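Local coordinates for endonuclease IV (Thermus thermophilus, PDB 3AAM), which cleaves the DNA backbone at apurinic or apyrimidinic sites during base excision repair, using a metal centre at the end of a TIM barrel, at residues 66-72 / 102-108; 165-171 / 200-206. One frame throughout, in Å; residues are numbered along the deposited sequence.

Interaction 1. Residues 66-72 / 102-108; sequences AVIHASY and VEYVVVH. With PO4 (phosphate ion), chain C.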
# COMPACT_ATOMS: atom_id res chain seq x y z
N ALA A 66 -7.72 -5.09 5.65
CA ALA A 66 -7.12 -5.64 4.45
C ALA A 66 -6.89 -4.55 3.41
O ALA A 66 -7.61 -3.55 3.37
CB ALA A 66 -8.00 -6.73 3.88
N VAL A 67 -5.89 -4.76 2.57
CA VAL A 67 -5.56 -3.82 1.52
C VAL A 67 -5.30 -4.58 0.24
O VAL A 67 -4.66 -5.63 0.25
CB VAL A 67 -4.26 -3.04 1.84
CG1 VAL A 67 -3.97 -2.04 0.74
CG2 VAL A 67 -4.37 -2.34 3.19
N ILE A 68 -5.82 -4.07 -0.88
CA ILE A 68 -5.57 -4.69 -2.17
C ILE A 68 -4.59 -3.77 -2.89
O ILE A 68 -4.83 -2.57 -3.01
CB ILE A 68 -6.87 -4.86 -2.99
CG1 ILE A 68 -7.60 -6.12 -2.52
CG2 ILE A 68 -6.54 -4.94 -4.48
CD1 ILE A 68 -8.93 -6.38 -3.21
N HIS A 69 -3.48 -4.34 -3.35
CA HIS A 69 -2.47 -3.58 -4.07
C HIS A 69 -2.68 -3.75 -5.57
O HIS A 69 -2.89 -4.87 -6.04
CB HIS A 69 -1.07 -4.07 -3.70
CG HIS A 69 0.02 -3.08 -3.96
ND1 HIS A 69 0.24 -2.51 -5.19
CD2 HIS A 69 0.95 -2.53 -3.13
CE1 HIS A 69 1.25 -1.66 -5.11
NE2 HIS A 69 1.69 -1.65 -3.87
N ALA A 70 -2.65 -2.65 -6.31
CA ALA A 70 -2.80 -2.70 -7.76
C ALA A 70 -1.47 -3.19 -8.32
O ALA A 70 -0.44 -3.10 -7.66
CB ALA A 70 -3.11 -1.31 -8.31
N SER A 71 -1.48 -3.72 -9.54
CA SER A 71 -0.24 -4.20 -10.13
C SER A 71 0.70 -3.07 -10.49
O SER A 71 0.28 -1.93 -10.68
CB SER A 71 -0.53 -5.01 -11.40
OG SER A 71 0.68 -5.27 -12.09
N TYR A 72 1.99 -3.39 -10.58
CA TYR A 72 3.00 -2.40 -10.94
C TYR A 72 2.78 -2.02 -12.40
O TYR A 72 3.28 -1.00 -12.87
CB TYR A 72 4.40 -3.00 -10.76
CG TYR A 72 4.65 -4.22 -11.62
CD1 TYR A 72 5.07 -4.09 -12.94
CD2 TYR A 72 4.45 -5.50 -11.12
CE1 TYR A 72 5.28 -5.22 -13.74
CE2 TYR A 72 4.65 -6.63 -11.90
CZ TYR A 72 5.07 -6.48 -13.22
OH TYR A 72 5.28 -7.59 -14.00
N VAL A 102 -13.06 -5.34 1.19
CA VAL A 102 -11.74 -4.80 1.49
C VAL A 102 -11.87 -3.28 1.45
O VAL A 102 -12.30 -2.72 0.44
CB VAL A 102 -10.70 -5.27 0.45
CG1 VAL A 102 -9.38 -4.54 0.65
CG2 VAL A 102 -10.48 -6.78 0.59
N GLU A 103 -11.49 -2.61 2.53
CA GLU A 103 -11.64 -1.16 2.60
C GLU A 103 -10.67 -0.30 1.80
O GLU A 103 -11.00 0.84 1.48
CB GLU A 103 -11.62 -0.70 4.06
CG GLU A 103 -12.01 0.76 4.25
CD GLU A 103 -12.09 1.16 5.71
OE1 GLU A 103 -12.87 0.54 6.46
OE2 GLU A 103 -11.37 2.10 6.11
N TYR A 104 -9.50 -0.83 1.47
CA TYR A 104 -8.52 -0.03 0.73
C TYR A 104 -7.87 -0.70 -0.48
O TYR A 104 -7.62 -1.90 -0.49
CB TYR A 104 -7.38 0.40 1.67
CG TYR A 104 -7.82 1.26 2.83
CD1 TYR A 104 -8.31 2.55 2.62
CD2 TYR A 104 -7.75 0.78 4.13
CE1 TYR A 104 -8.74 3.34 3.68
CE2 TYR A 104 -8.18 1.56 5.21
CZ TYR A 104 -8.67 2.84 4.97
OH TYR A 104 -9.12 3.61 6.02
N VAL A 105 -7.60 0.12 -1.49
CA VAL A 105 -6.91 -0.31 -2.70
C VAL A 105 -5.79 0.72 -2.84
O VAL A 105 -6.04 1.92 -2.78
CB VAL A 105 -7.80 -0.25 -3.96
CG1 VAL A 105 -6.96 -0.46 -5.22
CG2 VAL A 105 -8.88 -1.31 -3.88
N VAL A 106 -4.55 0.26 -2.99
CA VAL A 106 -3.42 1.17 -3.10
C VAL A 106 -2.72 1.00 -4.45
O VAL A 106 -2.55 -0.12 -4.94
CB VAL A 106 -2.42 0.94 -1.93
CG1 VAL A 106 -1.90 -0.49 -1.95
CG2 VAL A 106 -1.27 1.93 -2.02
N VAL A 107 -2.31 2.12 -5.04
CA VAL A 107 -1.67 2.10 -6.34
C VAL A 107 -0.55 3.13 -6.40
O VAL A 107 -0.61 4.15 -5.72
CB VAL A 107 -2.70 2.44 -7.45
CG1 VAL A 107 -3.29 3.82 -7.21
CG2 VAL A 107 -2.05 2.37 -8.83
N HIS A 108 0.48 2.86 -7.20
CA HIS A 108 1.53 3.86 -7.33
C HIS A 108 1.00 4.84 -8.39
O HIS A 108 0.23 4.45 -9.27
CB HIS A 108 2.88 3.22 -7.72
CG HIS A 108 2.87 2.44 -9.00
ND1 HIS A 108 3.99 1.79 -9.47
CD2 HIS A 108 1.90 2.21 -9.91
CE1 HIS A 108 3.71 1.19 -10.61
NE2 HIS A 108 2.44 1.43 -10.90
P PO4 C . 5.12 -0.61 -4.42
O1 PO4 C . 5.29 -2.03 -5.07
O2 PO4 C . 4.32 -0.75 -3.07
O3 PO4 C . 6.52 0.00 -4.15
O4 PO4 C . 4.33 0.32 -5.42
O HOH W 1 -10.55 -3.63 5.10
O HOH W 2 0.57 -0.00 -8.10
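Ile68 and Val106 are hydrogen-bonded across the two strands of a beta-alpha-beta unit of the TIM barrel, 66-69 and 104-107, which are connected through helix 82-100. Ile68 N donates to Tyr104 O and Val106 N returns a bond to Ile68 O, both at 2.8 Å. Ala70 N then reaches Val106 O at 2.9 Å, carrying the parallel pairing one residue past strand 66-69. Side chains alternate between two faces. On the outer one, Ile68 and Val105 pack against helix 82-100, and the Ile68 and Val102 side chains cross at about a right angle, with their CG1 atoms 4.0 Å apart.

The other face, carrying Val67, His69, Tyr104 and Val106, looks into the barrel. With chi1 at 60°, Val106 holds CG1 between its backbone N and carbonyl carbon, and this one methyl serves two partners of the neighbouring strand. It meets Val67 CG1 at 3.7 Å and lies over a face of the His69 imidazole, 4.0 Å from the ring centroid in a CH-pi contact.

That ring is gripped from both nitrogens. ND1 turns back on its own chain and donates to Ala70 O at 2.6 Å, with the acceptor close to the ring plane and the hydrogen on a carbonyl lone pair, while NE2 donates to O2 of a phosphate ion at 2.9 Å. The two bonds fix the rotation of the imidazole. Beyond the strands the chains spread apart. Water 2 bridges the gap by donating to Ser71 O and accepting from His108 N, and it also lies above one face of the His108 ring, offset toward the rim. The edge of that ring is turned to Tyr72 O, while its NE2 is hydrogen-bonded to Val74 O.

Interaction 2. Residues 165-171 / 200-206; sequences QVCLDTC and VPVVHLN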
# COMPACT_ATOMS: atom_id res chain seq x y z
N GLN A 165 -7.12 9.02 -0.91
CA GLN A 165 -6.33 9.24 0.28
C GLN A 165 -4.91 8.80 -0.03
O GLN A 165 -4.62 8.42 -1.16
CB GLN A 165 -6.92 8.50 1.48
CG GLN A 165 -8.17 9.20 2.01
CD GLN A 165 -8.68 8.62 3.31
OE1 GLN A 165 -7.93 8.45 4.27
NE2 GLN A 165 -9.98 8.33 3.35
N VAL A 166 -4.03 8.83 0.97
CA VAL A 166 -2.63 8.51 0.72
C VAL A 166 -2.04 7.35 1.50
O VAL A 166 -2.44 7.06 2.63
CB VAL A 166 -1.77 9.78 1.01
CG1 VAL A 166 -0.28 9.43 1.00
CG2 VAL A 166 -2.08 10.85 -0.01
N CYS A 167 -1.10 6.66 0.86
CA CYS A 167 -0.36 5.58 1.49
C CYS A 167 1.09 6.04 1.51
O CYS A 167 1.69 6.30 0.47
CB CYS A 167 -0.46 4.28 0.69
SG CYS A 167 0.69 3.00 1.31
N LEU A 168 1.65 6.16 2.71
CA LEU A 168 3.04 6.57 2.84
C LEU A 168 3.96 5.36 2.75
O LEU A 168 3.79 4.39 3.49
CB LEU A 168 3.27 7.25 4.18
CG LEU A 168 4.75 7.37 4.59
CD1 LEU A 168 5.46 8.37 3.67
CD2 LEU A 168 4.84 7.80 6.04
N ASP A 169 4.92 5.41 1.83
CA ASP A 169 5.91 4.35 1.72
C ASP A 169 7.21 4.98 2.18
O ASP A 169 7.72 5.92 1.56
CB ASP A 169 6.04 3.83 0.29
CG ASP A 169 7.01 2.66 0.19
OD1 ASP A 169 8.17 2.81 0.62
OD2 ASP A 169 6.61 1.58 -0.32
N THR A 170 7.74 4.49 3.29
CA THR A 170 8.98 5.02 3.86
C THR A 170 10.22 4.82 2.98
O THR A 170 11.14 5.63 3.01
CB THR A 170 9.22 4.40 5.23
OG1 THR A 170 8.99 2.99 5.15
CG2 THR A 170 8.28 5.00 6.26
N CYS A 171 10.24 3.73 2.21
CA CYS A 171 11.38 3.47 1.33
C CYS A 171 11.35 4.51 0.22
O CYS A 171 12.36 5.14 -0.10
CB CYS A 171 11.28 2.07 0.72
SG CYS A 171 12.57 1.69 -0.51
N VAL A 200 -3.95 9.44 5.79
CA VAL A 200 -2.90 8.44 5.53
C VAL A 200 -3.24 7.22 6.38
O VAL A 200 -2.63 6.97 7.42
CB VAL A 200 -1.51 8.96 5.94
CG1 VAL A 200 -0.45 7.96 5.50
CG2 VAL A 200 -1.25 10.32 5.32
N PRO A 201 -4.22 6.42 5.93
CA PRO A 201 -4.65 5.23 6.66
C PRO A 201 -3.71 4.03 6.64
O PRO A 201 -3.76 3.18 7.53
CB PRO A 201 -6.00 4.91 6.04
CG PRO A 201 -5.81 5.33 4.62
CD PRO A 201 -5.09 6.65 4.76
N VAL A 202 -2.88 3.95 5.61
CA VAL A 202 -1.97 2.83 5.46
C VAL A 202 -0.54 3.28 5.20
O VAL A 202 -0.31 4.23 4.45
CB VAL A 202 -2.41 1.91 4.30
CG1 VAL A 202 -1.45 0.73 4.17
CG2 VAL A 202 -3.83 1.42 4.52
N VAL A 203 0.40 2.59 5.82
CA VAL A 203 1.81 2.88 5.64
C VAL A 203 2.53 1.64 5.13
O VAL A 203 2.37 0.55 5.69
CB VAL A 203 2.48 3.29 6.99
CG1 VAL A 203 3.99 3.46 6.78
CG2 VAL A 203 1.86 4.57 7.53
N HIS A 204 3.28 1.79 4.04
CA HIS A 204 4.08 0.68 3.53
C HIS A 204 5.42 0.95 4.22
O HIS A 204 6.21 1.78 3.76
CB HIS A 204 4.23 0.73 2.01
CG HIS A 204 3.02 0.23 1.26
ND1 HIS A 204 2.13 -0.67 1.80
CD2 HIS A 204 2.60 0.48 0.00
CE1 HIS A 204 1.20 -0.95 0.90
NE2 HIS A 204 1.46 -0.27 -0.20
N LEU A 205 5.63 0.26 5.34
CA LEU A 205 6.82 0.44 6.16
C LEU A 205 8.02 -0.35 5.66
O LEU A 205 8.56 -1.21 6.34
CB LEU A 205 6.49 0.03 7.61
CG LEU A 205 7.41 0.56 8.71
CD1 LEU A 205 7.20 2.07 8.88
CD2 LEU A 205 7.10 -0.15 10.01
N ASN A 206 8.43 -0.03 4.44
CA ASN A 206 9.56 -0.68 3.79
C ASN A 206 10.89 -0.02 4.15
O ASN A 206 10.97 1.20 4.20
CB ASN A 206 9.39 -0.62 2.27
CG ASN A 206 8.19 -1.39 1.79
OD1 ASN A 206 7.39 -0.89 0.99
ND2 ASN A 206 8.05 -2.61 2.26
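Strands 165-169 and 202-204 run parallel, 4.5 Å apart at closest and 28° askew, with Leu168 bonded through its N to Val202 O at 3.3 Å and through its O to His204 N at 2.7 Å. Thr170 N continues the pairing to His204 O. Toward one face Leu168 CB packs on Val200 CG1 at 4.0 Å. On the other, the barrel interior, Cys167 SG lies over a face of the His204 ring, 3.6 Å from its centroid; chi1 of 170°, SG anti to the backbone N, carries the sulfur there. Asp169 crosses the same histidine, its OD2 3.4 Å from His204 CB. An alanine at His204 keeps that CB but removes the ring, which would probably leave Cys167 SG without its aromatic partner and open a gap. In this TIM barrel the strand passes straight into a helix, and Asp169 is its N-cap: OD1 accepts a bond from the backbone N of His172, a manganese ligand, and a weak one from Cys171 N, consistent with a second-shell role for Asp169. Thr170 OG1 donates to Asn206 O at 2.8 Å, tilted out of the carbonyl plane, clamping the helix start to segment 200-206.

Overall arrangement
Interactions 1 and 2 are two strand pairs of one barrel wall, separated in the sheet by strand 135-139, with centres 11 Å apart. Their inward side chains meet: Val106 CG2 touches Cys167 CB at 3.7 Å, and the rings of His69 and His204 stand together, their planes about 10° apart. Near the strand starts Tyr104 OH approaches Pro201 CB at 3.4 Å. At the metal-bearing end the manganese, held by His172, Asp217 and His219, lies about 4 Å from the Asp169 side chain and about 7 Å from that of His69. The phosphate held by His69, probably from the crystallisation liquor, is also about 4 Å from the His204 side chain, consistent with a shared anion pocket.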